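PDB 3M7A: DUF192 domain-containing protein, which is of unknown function but belongs to the DUF192 (COG1430) family and probably carries an N-terminal signal sequence in its natural precursor. Local coordinates for residues A13-S18 and R37-R42; K49-R54 and E61-L66; A73-R78 and I86-L91. One frame throughout, in Å; residues are numbered along the deposited sequence.

Contact 1: residues A13-S18 and R37-R42; sequences AVHPVS and RSELAR
H15 and E39 meet flat against each other, the carboxylate lying over one face of the imidazole with the two planes only 13° apart. The overlap is displaced toward the rim of the ring, where H15 CD2 comes within 3.3 Å of E39 CD, while E39 OE2 lies 3.6 Å from H15 NE2. On the opposite face of the ring sits P16 CD, so the imidazole is sandwiched between its neighbour in sequence and the glutamate. With CG anti to the backbone N (chi1 -163°), the ring comes to lie against the E39 carboxylate.

The hydrogen bonding is concentrated at the carboxylate and the turn. S18 OG donates to E39 OE1 over 2.6 Å, meeting the oxygen on its anti side and 21° out of the carboxylate plane; R54 makes a salt bridge to this same oxygen. V17 N donates to H15 ND1 at 3.1 Å, from a position tilted out of the ring plane, which helps to fix the ring's rotation. Replacing H15 by an alanine is likely to leave the V17 amide without this acceptor and the E39 carboxylate without its stacked ring.

A looser approach completes the contact, R37 NH2 lying 4.0 Å from A13 N near the guanidinium plane; the polar end of R37 is hydrogen-bonded to the carbonyls of A7, A10 and A11.

The contact lies at the protein surface, where the turn following strand 13-14 folds over strand 32-41. Strand 21-29 pairs with both of these strands, and strand 61-66 runs parallel to strand 32-41.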
loop_
_atom_site.group_PDB
_atom_site.type_symbol
_atom_site.label_atom_id
_atom_site.label_comp_id
_atom_site.label_asym_id
_atom_site.label_seq_id
_atom_site.Cartn_x
_atom_site.Cartn_y
_atom_site.Cartn_z
ATOM N N ALA A 13 -2.158 -1.217 16.036
ATOM C CA ALA A 13 -1.020 -1.709 16.798
ATOM C C ALA A 13 0.201 -0.900 16.413
ATOM O O ALA A 13 0.087 0.110 15.732
ATOM C CB ALA A 13 -0.819 -3.196 16.521
ATOM N N VAL A 14 1.367 -1.321 16.891
ATOM C CA VAL A 14 2.628 -0.641 16.597
ATOM C C VAL A 14 3.630 -1.667 16.058
ATOM O O VAL A 14 3.814 -2.737 16.630
ATOM C CB VAL A 14 3.213 0.077 17.837
ATOM C CG1 VAL A 14 4.485 0.812 17.491
ATOM C CG2 VAL A 14 2.174 1.020 18.466
ATOM N N HIS A 15 4.292 -1.323 14.961
ATOM C CA HIS A 15 5.229 -2.237 14.321
ATOM C C HIS A 15 6.545 -2.307 15.097
ATOM O O HIS A 15 7.104 -1.273 15.466
ATOM C CB HIS A 15 5.496 -1.760 12.899
ATOM C CG HIS A 15 6.109 -2.801 12.031
ATOM N ND1 HIS A 15 7.455 -3.085 12.029
ATOM C CD2 HIS A 15 5.534 -3.658 11.159
ATOM C CE1 HIS A 15 7.686 -4.061 11.162
ATOM N NE2 HIS A 15 6.534 -4.434 10.631
ATOM N N PRO A 16 7.059 -3.521 15.323
ATOM C CA PRO A 16 8.229 -3.642 16.203
ATOM C C PRO A 16 9.545 -3.183 15.598
ATOM O O PRO A 16 10.518 -2.955 16.347
ATOM C CB PRO A 16 8.255 -5.146 16.546
ATOM C CG PRO A 16 7.608 -5.798 15.360
ATOM C CD PRO A 16 6.490 -4.848 14.998
ATOM N N VAL A 17 9.611 -3.106 14.269
ATOM C CA VAL A 17 10.845 -2.658 13.583
ATOM C C VAL A 17 10.827 -1.140 13.367
ATOM O O VAL A 17 11.775 -0.406 13.736
ATOM C CB VAL A 17 11.049 -3.388 12.234
ATOM C CG1 VAL A 17 12.333 -2.898 11.498
ATOM C CG2 VAL A 17 11.108 -4.920 12.460
ATOM N N SER A 18 9.739 -0.659 12.780
ATOM C CA SER A 18 9.654 0.729 12.368
ATOM C C SER A 18 9.077 1.658 13.427
ATOM O O SER A 18 9.208 2.883 13.308
ATOM C CB SER A 18 8.767 0.827 11.137
ATOM O OG SER A 18 7.429 0.512 11.503
ATOM N N ARG A 37 -3.063 -5.425 7.103
ATOM C CA ARG A 37 -2.580 -4.731 8.288
ATOM C C ARG A 37 -1.357 -3.914 7.856
ATOM O O ARG A 37 -0.318 -4.491 7.536
ATOM C CB ARG A 37 -2.177 -5.725 9.381
ATOM C CG ARG A 37 -3.237 -6.650 9.891
ATOM C CD ARG A 37 -4.251 -5.963 10.671
ATOM N NE ARG A 37 -3.723 -5.277 11.855
ATOM C CZ ARG A 37 -4.469 -4.587 12.712
ATOM N NH1 ARG A 37 -5.793 -4.460 12.506
ATOM N NH2 ARG A 37 -3.888 -3.970 13.751
ATOM N N SER A 38 -1.510 -2.599 7.831
ATOM C CA SER A 38 -0.565 -1.736 7.146
ATOM C C SER A 38 0.120 -0.743 8.068
ATOM O O SER A 38 -0.525 -0.007 8.783
ATOM C CB SER A 38 -1.316 -0.985 6.040
ATOM O OG SER A 38 -1.912 -1.883 5.137
ATOM N N GLU A 39 1.440 -0.708 8.005
ATOM C CA GLU A 39 2.194 0.376 8.634
ATOM C C GLU A 39 1.795 1.699 7.990
ATOM O O GLU A 39 1.722 1.769 6.752
ATOM C CB GLU A 39 3.679 0.151 8.412
ATOM C CG GLU A 39 4.268 -0.939 9.309
ATOM C CD GLU A 39 5.662 -1.291 8.841
ATOM O OE1 GLU A 39 6.604 -0.605 9.288
ATOM O OE2 GLU A 39 5.822 -2.183 7.958
ATOM N N LEU A 40 1.645 2.749 8.794
ATOM C CA LEU A 40 1.193 4.043 8.314
ATOM C C LEU A 40 2.383 4.989 8.230
ATOM O O LEU A 40 2.965 5.375 9.253
ATOM C CB LEU A 40 0.118 4.583 9.265
ATOM C CG LEU A 40 -0.722 5.770 8.803
ATOM C CD1 LEU A 40 -1.818 6.049 9.843
ATOM C CD2 LEU A 40 0.137 7.007 8.573
ATOM N N ALA A 41 2.740 5.336 7.004
ATOM C CA ALA A 41 3.800 6.309 6.748
ATOM C C ALA A 41 3.128 7.618 6.393
ATOM O O ALA A 41 2.371 7.696 5.422
ATOM C CB ALA A 41 4.668 5.838 5.585
ATOM N N ARG A 42 3.406 8.646 7.187
ATOM C CA ARG A 42 2.762 9.940 6.984
ATOM C C ARG A 42 3.702 11.079 6.613
ATOM O O ARG A 42 3.437 11.829 5.677
ATOM C CB ARG A 42 1.982 10.361 8.213
ATOM C CG ARG A 42 0.946 11.340 7.846
ATOM C CD ARG A 42 0.078 11.738 8.932
ATOM N NE ARG A 42 -0.928 10.786 9.414
ATOM C CZ ARG A 42 -2.186 10.653 8.974
ATOM N NH1 ARG A 42 -2.629 11.286 7.892
ATOM N NH2 ARG A 42 -3.010 9.883 9.649
#

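Contact 2: residues K49-R54 and E61-L66; sequences KGLMFR and EGMIFL
M63, a selenomethionine, reaches from strand 61-66 into the turn around G50 and L51 and makes most of the contact. Its CB comes first, 4.1 Å from both CG and CD1 of L51, the two side chains running antiparallel to one another. With CG anti to the backbone N (chi1 -178°) and chi2 also extended, the chain runs straight out to the selenium, which rests 3.5 Å from G50 C. The bend at chi3 (-81°) then carries the methyl to the G50 carbonyl, M63 CE lying 3.5 Å from G50 O, and on to L51 CD2 at 3.7 Å; it also approaches R54 NH2 at 4.1 Å. R54 crosses M63 at about a right angle, its charged end engaged in a salt bridge with E39.

Two residues further along, F65 presents the rim of its ring to the glycine: F65 CZ lies 3.8 Å from G50 CA, which sits close to the ring plane. The F65 ring also packs edge-to-face with F75.

G50 is the first residue beyond helix 44-49 to leave helical geometry, and its positive phi (52°) suits glycine. It occupies the second position of a type II' turn from K49 to M52, closed by M52 N to K49 O. Helix 44-49 thus ends in a glycine-containing type II' turn whose backbone packs on M63 and F65 of the mixed sheet.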
loop_
_atom_site.group_PDB
_atom_site.type_symbol
_atom_site.label_atom_id
_atom_site.label_comp_id
_atom_site.label_asym_id
_atom_site.label_seq_id
_atom_site.Cartn_x
_atom_site.Cartn_y
_atom_site.Cartn_z
ATOM N N LYS A 49 11.353 6.728 3.056
ATOM C CA LYS A 49 11.969 5.476 3.494
ATOM C C LYS A 49 11.149 4.261 3.048
ATOM O O LYS A 49 11.720 3.221 2.701
ATOM C CB LYS A 49 12.160 5.471 5.012
ATOM C CG LYS A 49 12.938 4.258 5.533
ATOM C CD LYS A 49 13.232 4.343 7.029
ATOM C CE LYS A 49 13.993 3.112 7.534
ATOM N NZ LYS A 49 14.129 3.083 9.024
ATOM N N GLY A 50 9.811 4.366 3.076
ATOM C CA GLY A 50 8.956 3.256 2.624
ATOM C C GLY A 50 9.332 1.960 3.292
ATOM O O GLY A 50 9.542 1.913 4.504
ATOM N N LEU A 51 9.419 0.925 2.462
ATOM C CA LEU A 51 9.789 -0.418 2.911
ATOM C C LEU A 51 11.256 -0.746 2.592
ATOM O O LEU A 51 11.620 -1.909 2.480
ATOM C CB LEU A 51 8.826 -1.468 2.324
ATOM C CG LEU A 51 7.444 -1.526 2.965
ATOM C CD1 LEU A 51 6.476 -2.358 2.094
ATOM C CD2 LEU A 51 7.543 -2.107 4.363
HETATM N N MSE A 52 12.087 0.279 2.454
HETATM C CA MSE A 52 13.514 0.040 2.287
HETATM C C MSE A 52 14.027 -0.898 3.375
HETATM O O MSE A 52 13.602 -0.843 4.546
HETATM C CB MSE A 52 14.293 1.352 2.369
HETATM C CG MSE A 52 14.172 2.249 1.172
HETATM SE SE MSE A 52 15.346 3.765 1.376
HETATM C CE MSE A 52 14.941 4.593 -0.310
ATOM N N PHE A 53 14.949 -1.766 2.939
ATOM C CA PHE A 53 15.707 -2.681 3.801
ATOM C C PHE A 53 14.944 -3.877 4.342
ATOM O O PHE A 53 15.570 -4.790 4.886
ATOM C CB PHE A 53 16.408 -1.963 4.971
ATOM C CG PHE A 53 17.162 -0.746 4.553
ATOM C CD1 PHE A 53 18.241 -0.859 3.708
ATOM C CD2 PHE A 53 16.758 0.514 4.957
ATOM C CE1 PHE A 53 18.937 0.274 3.285
ATOM C CE2 PHE A 53 17.440 1.654 4.545
ATOM C CZ PHE A 53 18.520 1.527 3.697
ATOM N N ARG A 54 13.617 -3.901 4.192
ATOM C CA ARG A 54 12.817 -5.007 4.706
ATOM C C ARG A 54 13.068 -6.258 3.909
ATOM O O ARG A 54 13.058 -6.214 2.689
ATOM C CB ARG A 54 11.336 -4.708 4.589
ATOM C CG ARG A 54 10.893 -3.581 5.415
ATOM C CD ARG A 54 11.035 -3.835 6.901
ATOM N NE ARG A 54 10.601 -2.642 7.611
ATOM C CZ ARG A 54 9.331 -2.355 7.874
ATOM N NH1 ARG A 54 8.372 -3.204 7.550
ATOM N NH2 ARG A 54 9.038 -1.224 8.480
ATOM N N GLU A 61 -0.167 -8.173 5.116
ATOM C CA GLU A 61 0.450 -6.922 5.558
ATOM C C GLU A 61 0.662 -5.971 4.383
ATOM O O GLU A 61 0.610 -6.356 3.229
ATOM C CB GLU A 61 1.798 -7.220 6.242
ATOM C CG GLU A 61 1.682 -8.112 7.463
ATOM C CD GLU A 61 3.020 -8.404 8.100
ATOM O OE1 GLU A 61 4.017 -8.626 7.377
ATOM O OE2 GLU A 61 3.084 -8.409 9.343
ATOM N N GLY A 62 0.924 -4.715 4.707
ATOM C CA GLY A 62 1.271 -3.734 3.714
ATOM C C GLY A 62 1.870 -2.510 4.369
ATOM O O GLY A 62 2.141 -2.494 5.565
HETATM N N MSE A 63 2.073 -1.478 3.561
HETATM C CA MSE A 63 2.391 -0.151 4.081
HETATM C C MSE A 63 1.469 0.830 3.362
HETATM O O MSE A 63 1.364 0.792 2.132
HETATM C CB MSE A 63 3.846 0.241 3.876
HETATM C CG MSE A 63 4.206 1.614 4.452
HETATM SE SE MSE A 63 6.065 2.036 4.466
HETATM C CE MSE A 63 6.560 1.059 6.078
ATOM N N ILE A 64 0.814 1.690 4.133
ATOM C CA ILE A 64 -0.076 2.718 3.612
ATOM C C ILE A 64 0.601 4.083 3.828
ATOM O O ILE A 64 1.058 4.397 4.930
ATOM C CB ILE A 64 -1.503 2.620 4.258
ATOM C CG1 ILE A 64 -2.487 3.630 3.638
ATOM C CG2 ILE A 64 -1.474 2.791 5.760
ATOM C CD1 ILE A 64 -3.010 3.239 2.297
ATOM N N PHE A 65 0.658 4.864 2.762
ATOM C CA PHE A 65 1.286 6.163 2.703
ATOM C C PHE A 65 0.154 7.175 2.571
ATOM O O PHE A 65 -0.571 7.147 1.585
ATOM C CB PHE A 65 2.198 6.262 1.481
ATOM C CG PHE A 65 3.347 5.254 1.425
ATOM C CD1 PHE A 65 3.111 3.914 1.230
ATOM C CD2 PHE A 65 4.664 5.685 1.481
ATOM C CE1 PHE A 65 4.167 3.030 1.153
ATOM C CE2 PHE A 65 5.720 4.797 1.396
ATOM C CZ PHE A 65 5.474 3.467 1.222
ATOM N N LEU A 66 -0.051 8.031 3.573
ATOM C CA LEU A 66 -1.188 8.959 3.610
ATOM C C LEU A 66 -0.656 10.351 3.357
ATOM O O LEU A 66 0.264 10.814 4.045
ATOM C CB LEU A 66 -1.940 8.905 4.933
ATOM C CG LEU A 66 -2.663 7.608 5.227
ATOM C CD1 LEU A 66 -3.437 7.760 6.562
ATOM C CD2 LEU A 66 -3.573 7.156 4.052
#

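Contact 3: residues A73-R78 and I86-L91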
loop_
_atom_site.group_PDB
_atom_site.type_symbol
_atom_site.label_atom_id
_atom_site.label_comp_id
_atom_site.label_asym_id
_atom_site.label_seq_id
_atom_site.Cartn_x
_atom_site.Cartn_y
_atom_site.Cartn_z
ATOM N N ALA A 73 2.341 11.426 -6.615
ATOM C CA ALA A 73 3.474 10.682 -6.059
ATOM C C ALA A 73 4.265 9.980 -7.152
ATOM O O ALA A 73 3.704 9.522 -8.165
ATOM C CB ALA A 73 2.982 9.642 -5.084
ATOM N N THR A 74 5.571 9.871 -6.941
ATOM C CA THR A 74 6.427 9.042 -7.799
ATOM C C THR A 74 7.318 8.221 -6.869
ATOM O O THR A 74 7.918 8.772 -5.959
ATOM C CB THR A 74 7.287 9.889 -8.770
ATOM O OG1 THR A 74 6.408 10.631 -9.617
ATOM C CG2 THR A 74 8.172 9.015 -9.654
ATOM N N PHE A 75 7.355 6.903 -7.089
ATOM C CA PHE A 75 8.065 5.971 -6.216
ATOM C C PHE A 75 9.282 5.387 -6.933
ATOM O O PHE A 75 9.437 5.515 -8.151
ATOM C CB PHE A 75 7.101 4.871 -5.749
ATOM C CG PHE A 75 6.251 5.284 -4.588
ATOM C CD1 PHE A 75 5.280 6.234 -4.721
ATOM C CD2 PHE A 75 6.462 4.753 -3.345
ATOM C CE1 PHE A 75 4.529 6.635 -3.647
ATOM C CE2 PHE A 75 5.715 5.138 -2.286
ATOM C CZ PHE A 75 4.750 6.092 -2.420
ATOM N N TRP A 76 10.155 4.742 -6.175
ATOM C CA TRP A 76 11.227 3.927 -6.729
ATOM C C TRP A 76 11.592 2.822 -5.743
ATOM O O TRP A 76 11.035 2.761 -4.670
ATOM C CB TRP A 76 12.464 4.758 -7.097
ATOM C CG TRP A 76 13.228 5.383 -5.963
ATOM C CD1 TRP A 76 12.838 5.518 -4.672
ATOM C CD2 TRP A 76 14.524 5.986 -6.064
ATOM N NE1 TRP A 76 13.811 6.182 -3.955
ATOM C CE2 TRP A 76 14.858 6.463 -4.790
ATOM C CE3 TRP A 76 15.441 6.137 -7.104
ATOM C CZ2 TRP A 76 16.060 7.138 -4.535
ATOM C CZ3 TRP A 76 16.635 6.782 -6.848
ATOM C CH2 TRP A 76 16.935 7.263 -5.571
HETATM N N MSE A 77 12.530 1.957 -6.141
HETATM C CA MSE A 77 12.860 0.770 -5.390
HETATM C C MSE A 77 14.306 0.762 -4.888
HETATM O O MSE A 77 14.818 -0.270 -4.486
HETATM C CB MSE A 77 12.543 -0.476 -6.221
HETATM C CG MSE A 77 11.060 -0.636 -6.533
HETATM SE SE MSE A 77 9.972 -1.085 -4.988
HETATM C CE MSE A 77 10.382 -2.972 -4.987
ATOM N N ARG A 78 14.942 1.934 -4.826
ATOM C CA ARG A 78 16.252 2.018 -4.194
ATOM C C ARG A 78 16.168 1.406 -2.780
ATOM O O ARG A 78 15.226 1.690 -2.027
ATOM C CB ARG A 78 16.761 3.464 -4.149
ATOM C CG ARG A 78 18.127 3.593 -3.431
ATOM C CD ARG A 78 18.851 4.915 -3.550
ATOM N NE ARG A 78 19.544 5.054 -4.830
ATOM C CZ ARG A 78 20.328 6.085 -5.145
ATOM N NH1 ARG A 78 20.519 7.080 -4.285
ATOM N NH2 ARG A 78 20.918 6.123 -6.332
ATOM N N ILE A 86 2.575 -1.470 -6.114
ATOM C CA ILE A 86 2.366 -0.121 -5.598
ATOM C C ILE A 86 1.025 0.390 -6.136
ATOM O O ILE A 86 0.868 0.636 -7.325
ATOM C CB ILE A 86 3.528 0.822 -5.947
ATOM C CG1 ILE A 86 4.883 0.188 -5.549
ATOM C CG2 ILE A 86 3.372 2.173 -5.239
ATOM C CD1 ILE A 86 6.107 1.107 -5.754
ATOM N N ILE A 87 0.063 0.523 -5.221
ATOM C CA ILE A 87 -1.312 0.836 -5.565
ATOM C C ILE A 87 -1.577 2.292 -5.221
ATOM O O ILE A 87 -1.537 2.686 -4.058
ATOM C CB ILE A 87 -2.256 -0.097 -4.758
ATOM C CG1 ILE A 87 -1.963 -1.585 -5.031
ATOM C CG2 ILE A 87 -3.720 0.276 -5.008
ATOM C CD1 ILE A 87 -2.572 -2.558 -4.027
ATOM N N PHE A 88 -1.799 3.110 -6.241
ATOM C CA PHE A 88 -1.951 4.556 -6.061
ATOM C C PHE A 88 -3.447 4.897 -5.966
ATOM O O PHE A 88 -4.246 4.475 -6.822
ATOM C CB PHE A 88 -1.360 5.296 -7.249
ATOM C CG PHE A 88 0.111 5.079 -7.448
ATOM C CD1 PHE A 88 1.050 5.847 -6.779
ATOM C CD2 PHE A 88 0.581 4.127 -8.328
ATOM C CE1 PHE A 88 2.398 5.683 -7.003
ATOM C CE2 PHE A 88 1.953 3.939 -8.530
ATOM C CZ PHE A 88 2.851 4.727 -7.878
ATOM N N VAL A 89 -3.796 5.653 -4.932
ATOM C CA VAL A 89 -5.182 5.934 -4.590
ATOM C C VAL A 89 -5.457 7.442 -4.769
ATOM O O VAL A 89 -4.715 8.292 -4.253
ATOM C CB VAL A 89 -5.472 5.492 -3.146
ATOM C CG1 VAL A 89 -6.927 5.820 -2.776
ATOM C CG2 VAL A 89 -5.143 4.021 -2.935
ATOM N N GLY A 90 -6.514 7.749 -5.521
ATOM C CA GLY A 90 -6.936 9.114 -5.756
ATOM C C GLY A 90 -7.813 9.719 -4.679
ATOM O O GLY A 90 -8.033 9.133 -3.614
ATOM N N LEU A 91 -8.295 10.923 -4.974
ATOM C CA LEU A 91 -8.924 11.759 -3.969
ATOM C C LEU A 91 -10.308 11.275 -3.552
ATOM O O LEU A 91 -10.806 11.698 -2.523
ATOM C CB LEU A 91 -8.959 13.222 -4.438
ATOM C CG LEU A 91 -7.683 14.033 -4.155
ATOM C CD1 LEU A 91 -6.463 13.496 -4.928
ATOM C CD2 LEU A 91 -7.903 15.522 -4.446
#
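F75 packs against both I86 and F88, filling the space between two antiparallel strands whose axes are 9.7 Å apart and which share no hydrogen bonds. A chi1 of -82° places the F75 ring beside its own backbone N and anti to the carbonyl carbon. One face of the ring then lies under I86 CG2, which stands 4.3 Å above the ring plane toward its rim. The other branch of I86 is stretched out, chi2 being -175°, and delivers CD1 to 3.9 Å from F75 CB. I86 thus meets the F75 methylene with CD1, while CG2 lies more loosely over the ring face.

The two phenylalanines pass in opposite directions and meet obliquely, F75 CD1 lying 3.7 Å from F88 CE1, with ring planes at 72° and centroids 5.8 Å apart. The same corner of the F88 ring faces A73, whose CB is 4.4 Å from F88 CE1.

V119 touches F75 and I86, and L110 and A112 of strand 110-112 touch I86 and F88 respectively. Such largely apolar contact is characteristic of layered beta packing: the two-stranded sheet of 72-75 and 110-112 closes here over the larger mixed sheet.

Overall arrangement
Contacts 1 and 2 adjoin, their centres 8 Å apart, and share the parallel strand pair 32-41 and 61-66. Two polar links join them: the salt bridge from R54 NH2 to E39 OE1, at 2.6 Å, and a probable backbone hydrogen bond from I64 N to E39 O. E39 ties the turn at 13-18 to the one at 49-54. Contact 3 lies 11 Å from contact 2 between centres and meets it through packing, of F65 CE2 on F75 CE2 at 3.7 Å and of the M52 methyl on the R78 carbonyl. Contacts 1 and 3, their centres about 18 Å apart, do not touch, so contact 2 bridges the polar surface turn and the aromatic cluster of contact 3. No active site is known.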